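PDB 3BBJ: putative thioesterase II from Thermobifida fusca, which probably hydrolyses acyl-CoA or related acyl thioesters, as expected of a double-hotdog thioesterase, though its natural substrate is not established. Local coordinates for residues Leu41-Leu50 against Ile101-Ala109. Residues are numbered along the deposited sequence; the frame is centred on the assembly and turned at random.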
loop_
_atom_site.group_PDB
_atom_site.type_symbol
_atom_site.label_atom_id
_atom_site.label_comp_id
_atom_site.label_asym_id
_atom_site.label_seq_id
_atom_site.Cartn_x
_atom_site.Cartn_y
_atom_site.Cartn_z
ATOM N N LEU A 41 12.984 10.913 -4.339
ATOM C CA LEU A 41 12.875 11.356 -2.951
ATOM C C LEU A 41 12.705 10.154 -2.014
ATOM O O LEU A 41 13.130 10.190 -0.849
ATOM C CB LEU A 41 11.699 12.311 -2.776
ATOM C CG LEU A 41 11.567 13.518 -3.715
ATOM C CD1 LEU A 41 10.376 14.318 -3.282
ATOM C CD2 LEU A 41 12.817 14.416 -3.737
HETATM N N MSE A 42 12.079 9.088 -2.525
HETATM C CA MSE A 42 11.958 7.842 -1.765
HETATM C C MSE A 42 13.316 7.175 -1.525
HETATM O O MSE A 42 13.600 6.707 -0.424
HETATM C CB MSE A 42 10.991 6.886 -2.459
HETATM C CG MSE A 42 9.506 7.247 -2.164
HETATM SE SE MSE A 42 8.190 6.436 -3.335
HETATM C CE MSE A 42 8.992 4.681 -3.516
ATOM N N THR A 43 14.142 7.171 -2.562
ATOM C CA THR A 43 15.460 6.565 -2.564
ATOM C C THR A 43 16.337 7.176 -1.476
ATOM O O THR A 43 17.049 6.474 -0.746
ATOM C CB THR A 43 16.120 6.762 -3.962
ATOM O OG1 THR A 43 15.441 5.945 -4.935
ATOM C CG2 THR A 43 17.572 6.394 -3.932
ATOM N N VAL A 44 16.261 8.496 -1.384
ATOM C CA VAL A 44 17.003 9.272 -0.396
ATOM C C VAL A 44 16.481 8.994 1.014
ATOM O O VAL A 44 17.269 8.825 1.952
ATOM C CB VAL A 44 16.919 10.784 -0.726
ATOM C CG1 VAL A 44 17.207 11.634 0.504
ATOM C CG2 VAL A 44 17.876 11.132 -1.867
ATOM N N LEU A 45 15.161 8.944 1.170
ATOM C CA LEU A 45 14.576 8.664 2.466
ATOM C C LEU A 45 14.874 7.228 2.865
ATOM O O LEU A 45 15.153 6.957 4.032
ATOM C CB LEU A 45 13.069 8.906 2.467
ATOM C CG LEU A 45 12.532 10.340 2.417
ATOM C CD1 LEU A 45 11.019 10.291 2.718
ATOM C CD2 LEU A 45 13.253 11.274 3.403
ATOM N N GLN A 46 14.851 6.306 1.904
ATOM C CA GLN A 46 15.174 4.916 2.217
ATOM C C GLN A 46 16.554 4.826 2.834
ATOM O O GLN A 46 16.751 4.057 3.784
ATOM C CB GLN A 46 15.083 4.008 0.977
ATOM C CG GLN A 46 15.457 2.535 1.256
ATOM C CD GLN A 46 15.206 1.612 0.066
ATOM O OE1 GLN A 46 14.069 1.416 -0.348
ATOM N NE2 GLN A 46 16.279 1.017 -0.468
ATOM N N ARG A 47 17.505 5.583 2.270
ATOM C CA ARG A 47 18.894 5.578 2.746
ATOM C C ARG A 47 19.011 6.030 4.188
ATOM O O ARG A 47 19.762 5.454 4.973
ATOM C CB ARG A 47 19.785 6.480 1.875
ATOM C CG ARG A 47 20.225 5.823 0.598
ATOM C CD ARG A 47 21.515 6.408 0.044
ATOM N NE ARG A 47 22.227 5.399 -0.737
ATOM C CZ ARG A 47 21.988 5.097 -2.012
ATOM N NH1 ARG A 47 21.046 5.720 -2.704
ATOM N NH2 ARG A 47 22.701 4.144 -2.604
ATOM N N SER A 48 18.275 7.083 4.521
ATOM C CA SER A 48 18.259 7.602 5.866
ATOM C C SER A 48 17.758 6.562 6.852
ATOM O O SER A 48 18.273 6.447 7.963
ATOM C CB SER A 48 17.362 8.841 5.936
ATOM O OG SER A 48 16.024 8.545 5.566
ATOM N N ALA A 49 16.752 5.804 6.441
ATOM C CA ALA A 49 16.112 4.844 7.326
ATOM C C ALA A 49 16.994 3.650 7.624
ATOM O O ALA A 49 17.060 3.189 8.761
ATOM C CB ALA A 49 14.790 4.395 6.744
ATOM N N LEU A 50 17.659 3.132 6.605
ATOM C CA LEU A 50 18.532 1.973 6.789
ATOM C C LEU A 50 19.815 2.342 7.536
ATOM O O LEU A 50 20.443 1.483 8.145
ATOM C CB LEU A 50 18.885 1.348 5.435
ATOM C CG LEU A 50 17.720 0.808 4.605
ATOM C CD1 LEU A 50 18.197 0.453 3.201
ATOM C CD2 LEU A 50 17.126 -0.379 5.299
ATOM N N ILE A 101 8.075 17.928 2.890
ATOM C CA ILE A 101 7.831 17.512 1.519
ATOM C C ILE A 101 7.072 16.171 1.491
ATOM O O ILE A 101 5.997 16.039 0.882
ATOM C CB ILE A 101 9.192 17.361 0.786
ATOM C CG1 ILE A 101 10.006 18.670 0.875
ATOM C CG2 ILE A 101 9.013 16.874 -0.668
ATOM C CD1 ILE A 101 9.337 19.909 0.275
ATOM N N LEU A 102 7.637 15.216 2.225
ATOM C CA LEU A 102 7.285 13.823 2.146
ATOM C C LEU A 102 7.667 13.126 3.435
ATOM O O LEU A 102 8.701 13.435 4.016
ATOM C CB LEU A 102 8.130 13.217 1.019
ATOM C CG LEU A 102 8.032 11.721 0.709
ATOM C CD1 LEU A 102 6.608 11.393 0.260
ATOM C CD2 LEU A 102 9.041 11.375 -0.348
ATOM N N THR A 103 6.832 12.186 3.878
ATOM C CA THR A 103 7.173 11.322 5.009
ATOM C C THR A 103 7.001 9.851 4.631
ATOM O O THR A 103 6.072 9.487 3.926
ATOM C CB THR A 103 6.364 11.624 6.269
ATOM O OG1 THR A 103 6.864 10.817 7.342
ATOM C CG2 THR A 103 4.898 11.332 6.072
ATOM N N GLY A 104 7.947 9.033 5.091
ATOM C CA GLY A 104 7.921 7.597 4.893
ATOM C C GLY A 104 8.062 6.858 6.217
ATOM O O GLY A 104 8.659 7.379 7.161
ATOM N N THR A 105 7.433 5.684 6.317
ATOM C CA THR A 105 7.652 4.792 7.449
ATOM C C THR A 105 8.052 3.482 6.796
ATOM O O THR A 105 7.450 3.065 5.823
ATOM C CB THR A 105 6.431 4.681 8.360
ATOM O OG1 THR A 105 6.043 6.001 8.759
ATOM C CG2 THR A 105 6.750 3.837 9.619
ATOM N N LEU A 106 9.141 2.904 7.272
ATOM C CA LEU A 106 9.717 1.737 6.649
ATOM C C LEU A 106 9.916 0.635 7.652
ATOM O O LEU A 106 10.570 0.832 8.684
ATOM C CB LEU A 106 11.070 2.073 5.975
ATOM C CG LEU A 106 11.069 3.006 4.745
ATOM C CD1 LEU A 106 10.907 4.465 5.152
ATOM C CD2 LEU A 106 12.329 2.843 3.927
ATOM N N ALA A 107 9.329 -0.524 7.344
ATOM C CA ALA A 107 9.560 -1.728 8.113
ATOM C C ALA A 107 10.824 -2.302 7.503
ATOM O O ALA A 107 10.825 -2.694 6.324
ATOM C CB ALA A 107 8.391 -2.711 7.985
ATOM N N THR A 108 11.904 -2.322 8.290
ATOM C CA THR A 108 13.169 -2.892 7.831
ATOM C C THR A 108 13.384 -4.233 8.498
ATOM O O THR A 108 13.019 -4.433 9.663
ATOM C CB THR A 108 14.399 -1.988 8.107
ATOM O OG1 THR A 108 14.832 -2.162 9.456
ATOM C CG2 THR A 108 14.082 -0.499 7.838
ATOM N N ALA A 109 13.958 -5.147 7.729
ATOM C CA ALA A 109 14.285 -6.491 8.190
ATOM C C ALA A 109 15.463 -6.964 7.326
ATOM O O ALA A 109 15.952 -6.217 6.492
ATOM C CB ALA A 109 13.092 -7.413 8.042
#
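Leu102 and Leu106, two leucines on the same face of strand 101-109, meet the sheet-facing side of helix 41-50 at Leu41, Leu45, Gln46 and Ala49. Leu102 can be followed outward from the strand. Its CB rises toward the helix, and with CG anti to the backbone N (chi1 178°) the branch point, Leu102 CG, comes 3.9 Å from Leu45 CD1. Beyond it, Leu102 CD2 wedges between successive helical turns, 3.7 Å from Leu41 CB and 3.8 Å from Leu45 CD1, while the side chain also touches Phe65. A forked leucine suits this place because its branching lets CD2 alone reach in between Leu41 and Leu45. Gly104, the next residue on this face, presents bare backbone, which Leu45 CD1 approaches at 4.1 Å from Gly104 N. Leu106 makes a similar contact farther along: its CD2 lies 3.9 Å from Gln46 CA and 4.0 Å from Ala49 CB, the small alanine letting the backbones draw close. Gln46 lends only its aliphatic part here, its extended chain carrying NE2 off to the carbonyl oxygen of Leu192. At the far end, Leu50 CD2 meets Thr108 CG2 at 4.0 Å; the threonine's methyl serves this apolar contact while its hydroxyl bonds to Ser53 OG and Thr88 O. The axes run at 47° to one another, 9.3 Å apart at closest approach. This is the hotdog arrangement, a long helix wrapped by an antiparallel sheet: strand 99-109 lies between strands 88-96 and 57-65, helix 191-198 packs against the helix at Thr43, Gln46 and Arg47, and the strand's other face meets the second subunit.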